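Local structure of 457aa long hypothetical protein (Pyrococcus horikoshii, 2CSU) at residues 378-383 and 413-418; 406-411 and 421-426. The protein is of unknown function but combines a Rossmann-type CoA-binding domain with two domains of the succinyl-CoA ligase families. All blocks are in the same frame, centred on the assembly; numbering follows the deposited sequence.

Contact 1: residues 378-383 and 413-418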
loop_
_atom_site.group_PDB
_atom_site.type_symbol
_atom_site.label_atom_id
_atom_site.label_comp_id
_atom_site.label_asym_id
_atom_site.label_seq_id
_atom_site.Cartn_x
_atom_site.Cartn_y
_atom_site.Cartn_z
ATOM N N VAL A 378 0.140 6.894 15.288
ATOM C CA VAL A 378 0.763 6.428 16.519
ATOM C C VAL A 378 1.883 7.364 16.979
ATOM O O VAL A 378 2.887 7.573 16.307
ATOM C CB VAL A 378 1.302 5.016 16.288
ATOM C CG1 VAL A 378 2.087 4.554 17.519
ATOM C CG2 VAL A 378 0.147 4.064 16.056
ATOM N N PRO A 379 1.682 7.962 18.169
ATOM C CA PRO A 379 2.633 8.905 18.727
ATOM C C PRO A 379 3.825 8.182 19.346
ATOM O O PRO A 379 3.706 7.109 19.922
ATOM C CB PRO A 379 1.896 9.705 19.796
ATOM C CG PRO A 379 0.864 8.722 20.359
ATOM C CD PRO A 379 0.563 7.788 19.090
ATOM N N THR A 380 4.999 8.822 19.199
ATOM C CA THR A 380 6.209 8.275 19.799
ATOM C C THR A 380 6.760 9.217 20.875
ATOM O O THR A 380 7.929 9.194 21.240
ATOM C CB THR A 380 7.240 8.083 18.685
ATOM O OG1 THR A 380 7.507 9.349 18.079
ATOM C CG2 THR A 380 6.687 7.133 17.615
ATOM N N PHE A 381 5.858 10.100 21.353
ATOM C CA PHE A 381 6.254 11.064 22.374
ATOM C C PHE A 381 5.276 11.086 23.558
ATOM O O PHE A 381 4.261 10.404 23.572
ATOM C CB PHE A 381 6.325 12.449 21.723
ATOM C CG PHE A 381 5.005 12.795 21.087
ATOM C CD1 PHE A 381 4.012 13.392 21.854
ATOM C CD2 PHE A 381 4.811 12.589 19.729
ATOM C CE1 PHE A 381 2.826 13.791 21.256
ATOM C CE2 PHE A 381 3.617 12.993 19.137
ATOM C CZ PHE A 381 2.625 13.602 19.895
ATOM N N ALA A 382 5.572 11.917 24.555
ATOM C CA ALA A 382 4.728 12.053 25.740
ATOM C C ALA A 382 4.702 10.766 26.565
ATOM O O ALA A 382 3.839 10.584 27.423
ATOM C CB ALA A 382 3.307 12.451 25.339
ATOM N N GLY A 383 5.647 9.871 26.297
ATOM C CA GLY A 383 5.718 8.625 27.041
ATOM C C GLY A 383 4.552 7.667 26.848
ATOM O O GLY A 383 4.285 6.826 27.711
ATOM N N GLY A 413 3.481 2.615 9.003
ATOM C CA GLY A 413 4.751 1.937 8.773
ATOM C C GLY A 413 5.120 1.028 9.946
ATOM O O GLY A 413 4.307 0.282 10.476
ATOM N N TYR A 414 6.409 1.080 10.328
ATOM C CA TYR A 414 6.858 0.255 11.440
ATOM C C TYR A 414 6.154 0.640 12.743
ATOM O O TYR A 414 5.748 -0.204 13.530
ATOM C CB TYR A 414 8.369 0.439 11.588
ATOM C CG TYR A 414 9.063 -0.113 10.394
ATOM C CD1 TYR A 414 8.727 -1.378 9.919
ATOM C CD2 TYR A 414 10.064 0.621 9.758
ATOM C CE1 TYR A 414 9.380 -1.903 8.813
ATOM C CE2 TYR A 414 10.724 0.092 8.658
ATOM C CZ TYR A 414 10.390 -1.165 8.191
ATOM O OH TYR A 414 11.042 -1.697 7.095
ATOM N N VAL A 415 6.090 1.939 13.014
ATOM C CA VAL A 415 5.557 2.479 14.265
ATOM C C VAL A 415 4.170 1.945 14.631
ATOM O O VAL A 415 3.833 1.811 15.812
ATOM C CB VAL A 415 5.466 4.019 14.181
ATOM C CG1 VAL A 415 4.992 4.599 15.504
ATOM C CG2 VAL A 415 6.798 4.604 13.768
ATOM N N SER A 416 3.361 1.643 13.620
ATOM C CA SER A 416 2.000 1.170 13.854
ATOM C C SER A 416 1.769 -0.343 13.778
ATOM O O SER A 416 0.664 -0.817 14.009
ATOM C CB SER A 416 1.059 1.881 12.874
ATOM O OG SER A 416 1.298 1.462 11.542
ATOM N N GLU A 417 2.815 -1.101 13.473
ATOM C CA GLU A 417 2.691 -2.543 13.329
ATOM C C GLU A 417 2.109 -3.301 14.514
ATOM O O GLU A 417 1.221 -4.139 14.333
ATOM C CB GLU A 417 4.045 -3.147 12.931
ATOM C CG GLU A 417 4.405 -2.899 11.466
ATOM C CD GLU A 417 4.619 -4.185 10.679
ATOM O OE1 GLU A 417 3.837 -5.150 10.886
ATOM O OE2 GLU A 417 5.568 -4.231 9.860
ATOM N N LYS A 418 2.594 -3.014 15.719
ATOM C CA LYS A 418 2.098 -3.709 16.899
ATOM C C LYS A 418 0.638 -3.380 17.181
ATOM O O LYS A 418 -0.129 -4.247 17.584
ATOM C CB LYS A 418 2.960 -3.367 18.120
ATOM C CG LYS A 418 4.415 -3.797 17.984
ATOM C CD LYS A 418 5.274 -3.277 19.136
ATOM C CE LYS A 418 6.752 -3.569 18.886
ATOM N NZ LYS A 418 7.655 -2.666 19.657
#
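V378 opens the contact by laying its isopropyl group alongside V415, the ends of the two side chains pointing opposite ways. With chi1 at 174°, V378 CG1 is turned away from its backbone N and rests 3.5 Å from V415 CG1 and 3.7 Å from V415 O. Its other branch, V378 CG2, faces S416, with S416 CB 4.0 Å away. A beta-branched residue suits this place because its two methyls reach two consecutive residues. Further along, T380 comes in perpendicular to V415, and its methyl does the touching: T380 CG2 is 3.7 Å from V415 CG1. V415 CG1 thus meets both V378 and T380. Threonine fits this exposed margin, offering a methyl for the contact beside a polar hydroxyl. No hydrogen bond joins the segments. V415 and S416 are the two corner residues of a type I turn, closed by E417 N to Y414 O at 3.1 Å, and the corner carries V415 outward to meet the loop. Y167 of the second subunit packs on both T380 and V415, placing the contact at the dimer interface, where E417 also makes a salt bridge to K171 of that subunit. The loop follows strand 371-377 and precedes helix 388-400, while the turn leads into helix 417-424.

Contact 2: residues 406-411 and 421-426; sequences VLAMFM and ELLEKN
L423 meets A408 and F410 inside a beta-alpha-beta unit, in which strand 406-411 is followed by helix 417-424 and then by the parallel strand 430-431. A single methyl makes both contacts. The leucine CG lies anti to the carbonyl carbon (chi1 -66°), and the chain then runs on extended (chi2 159°), carrying CD1 out from the helix to the sheet. There L423 CD1 sits over the middle of the F410 ring, 3.9 Å from the centroid and 8° off the ring normal: a CH-pi contact, with the leucine end-on to the ring face. The same L423 CD1 is 4.0 Å from A408 CB. A408 and F410 alternate along the strand with M409, a selenomethionine that points away from the helix, and so face the helix together; the small A408 side chain probably lets L423 CD1 come close, while the phenylalanine gives it a flat surface. T430 of the next strand touches all three residues of the contact. L407 packs against helix 434-450. The N426 side chain folds back on the turn before it, giving its ND2 hydrogen to L422 O at 2.8 Å, with the acceptor close to the plane of the amide.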
loop_
_atom_site.group_PDB
_atom_site.type_symbol
_atom_site.label_atom_id
_atom_site.label_comp_id
_atom_site.label_asym_id
_atom_site.label_seq_id
_atom_site.Cartn_x
_atom_site.Cartn_y
_atom_site.Cartn_z
ATOM N N VAL A 406 -16.874 -1.849 13.676
ATOM C CA VAL A 406 -15.792 -0.943 14.029
ATOM C C VAL A 406 -14.593 -1.129 13.101
ATOM O O VAL A 406 -14.068 -2.220 12.921
ATOM C CB VAL A 406 -15.387 -1.230 15.473
ATOM C CG1 VAL A 406 -14.190 -0.363 15.854
ATOM C CG2 VAL A 406 -16.542 -0.927 16.407
ATOM N N LEU A 407 -14.195 -0.017 12.458
ATOM C CA LEU A 407 -13.041 -0.073 11.573
ATOM C C LEU A 407 -11.905 0.800 12.101
ATOM O O LEU A 407 -12.110 1.815 12.754
ATOM C CB LEU A 407 -13.478 0.423 10.196
ATOM C CG LEU A 407 -14.607 -0.428 9.610
ATOM C CD1 LEU A 407 -15.018 0.028 8.209
ATOM C CD2 LEU A 407 -14.228 -1.905 9.491
ATOM N N ALA A 408 -10.669 0.347 11.835
ATOM C CA ALA A 408 -9.520 1.105 12.301
ATOM C C ALA A 408 -8.606 1.509 11.146
ATOM O O ALA A 408 -8.441 0.802 10.160
ATOM C CB ALA A 408 -8.751 0.245 13.307
HETATM N N MSE A 409 -8.054 2.727 11.273
HETATM C CA MSE A 409 -7.003 3.135 10.360
HETATM C C MSE A 409 -5.823 3.714 11.130
HETATM O O MSE A 409 -5.874 4.816 11.661
HETATM C CB MSE A 409 -7.576 4.192 9.414
HETATM C CG MSE A 409 -6.768 4.319 8.121
HETATM SE SE MSE A 409 -6.035 5.950 7.936
HETATM C CE MSE A 409 -4.312 5.439 7.856
ATOM N N PHE A 410 -4.759 2.898 11.218
ATOM C CA PHE A 410 -3.621 3.293 12.039
ATOM C C PHE A 410 -2.389 3.628 11.196
ATOM O O PHE A 410 -2.084 2.985 10.199
ATOM C CB PHE A 410 -3.303 2.140 12.989
ATOM C CG PHE A 410 -4.046 2.320 14.279
ATOM C CD1 PHE A 410 -5.418 2.531 14.259
ATOM C CD2 PHE A 410 -3.362 2.257 15.483
ATOM C CE1 PHE A 410 -6.110 2.676 15.452
ATOM C CE2 PHE A 410 -4.063 2.402 16.677
ATOM C CZ PHE A 410 -5.437 2.609 16.667
HETATM N N MSE A 411 -1.687 4.698 11.615
HETATM C CA MSE A 411 -0.483 5.098 10.897
HETATM C C MSE A 411 0.685 5.341 11.856
HETATM O O MSE A 411 0.558 5.982 12.890
HETATM C CB MSE A 411 -0.794 6.382 10.127
HETATM C CG MSE A 411 -1.754 6.148 8.958
HETATM SE SE MSE A 411 -2.195 7.677 8.121
HETATM C CE MSE A 411 -0.554 8.113 7.523
ATOM N N GLU A 421 -1.481 -5.417 14.584
ATOM C CA GLU A 421 -1.483 -6.833 14.934
ATOM C C GLU A 421 -2.470 -7.083 16.063
ATOM O O GLU A 421 -3.267 -8.022 16.007
ATOM C CB GLU A 421 -0.068 -7.291 15.333
ATOM C CG GLU A 421 0.851 -7.564 14.132
ATOM C CD GLU A 421 2.307 -7.855 14.506
ATOM O OE1 GLU A 421 3.132 -8.040 13.578
ATOM O OE2 GLU A 421 2.631 -7.904 15.714
ATOM N N LEU A 422 -2.440 -6.219 17.072
ATOM C CA LEU A 422 -3.331 -6.342 18.221
ATOM C C LEU A 422 -4.798 -6.121 17.862
ATOM O O LEU A 422 -5.680 -6.792 18.400
ATOM C CB LEU A 422 -2.907 -5.360 19.316
ATOM C CG LEU A 422 -3.735 -5.353 20.607
ATOM C CD1 LEU A 422 -3.703 -6.729 21.288
ATOM C CD2 LEU A 422 -3.176 -4.293 21.542
ATOM N N LEU A 423 -5.068 -5.164 16.977
ATOM C CA LEU A 423 -6.446 -4.911 16.555
ATOM C C LEU A 423 -6.923 -6.096 15.712
ATOM O O LEU A 423 -7.999 -6.653 15.954
ATOM C CB LEU A 423 -6.530 -3.622 15.731
ATOM C CG LEU A 423 -6.212 -2.331 16.488
ATOM C CD1 LEU A 423 -5.811 -1.230 15.525
ATOM C CD2 LEU A 423 -7.425 -1.927 17.311
ATOM N N GLU A 424 -6.115 -6.478 14.727
ATOM C CA GLU A 424 -6.537 -7.623 13.928
ATOM C C GLU A 424 -6.749 -8.874 14.787
ATOM O O GLU A 424 -7.567 -9.736 14.494
ATOM C CB GLU A 424 -5.464 -7.890 12.873
ATOM C CG GLU A 424 -5.248 -6.687 11.952
ATOM C CD GLU A 424 -6.263 -6.723 10.832
ATOM O OE1 GLU A 424 -6.883 -7.758 10.635
ATOM O OE2 GLU A 424 -6.420 -5.708 10.155
ATOM N N LYS A 425 -5.946 -8.974 15.863
ATOM C CA LYS A 425 -6.054 -10.136 16.739
ATOM C C LYS A 425 -7.382 -10.150 17.502
ATOM O O LYS A 425 -7.752 -11.118 18.155
ATOM C CB LYS A 425 -4.887 -10.101 17.728
ATOM C CG LYS A 425 -5.058 -11.105 18.870
ATOM C CD LYS A 425 -4.257 -10.709 20.114
ATOM C CE LYS A 425 -3.041 -11.613 20.345
ATOM N NZ LYS A 425 -2.695 -11.617 21.767
ATOM N N ASN A 426 -8.092 -9.009 17.436
ATOM C CA ASN A 426 -9.371 -8.917 18.129
ATOM C C ASN A 426 -10.539 -8.751 17.150
ATOM O O ASN A 426 -11.623 -8.306 17.498
ATOM C CB ASN A 426 -9.315 -7.726 19.089
ATOM C CG ASN A 426 -8.588 -8.122 20.349
ATOM O OD1 ASN A 426 -9.187 -8.440 21.373
ATOM N ND2 ASN A 426 -7.247 -8.077 20.269
#

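The two contacts interlock along the chain, the segments coming in the order 378-383, 406-411, 413-418 and 421-426, with centres about 14 Å apart. Contact 2 fastens helix 417-424 to the sheet, whereas contact 1 joins the loop after strand 371-377 to the turn that starts this helix. Strands 371-377 and 406-411 are parallel neighbours, and their pairing runs on into the loop through a probable hydrogen bond from V378 N to M411 O at 2.6 Å. V378 CG2 also packs 4.0 Å from F410 CD2, linking the apolar groups of both contacts. Together they carry the packing of the Ligase-CoA domain from its buried sheet out to the dimer interface.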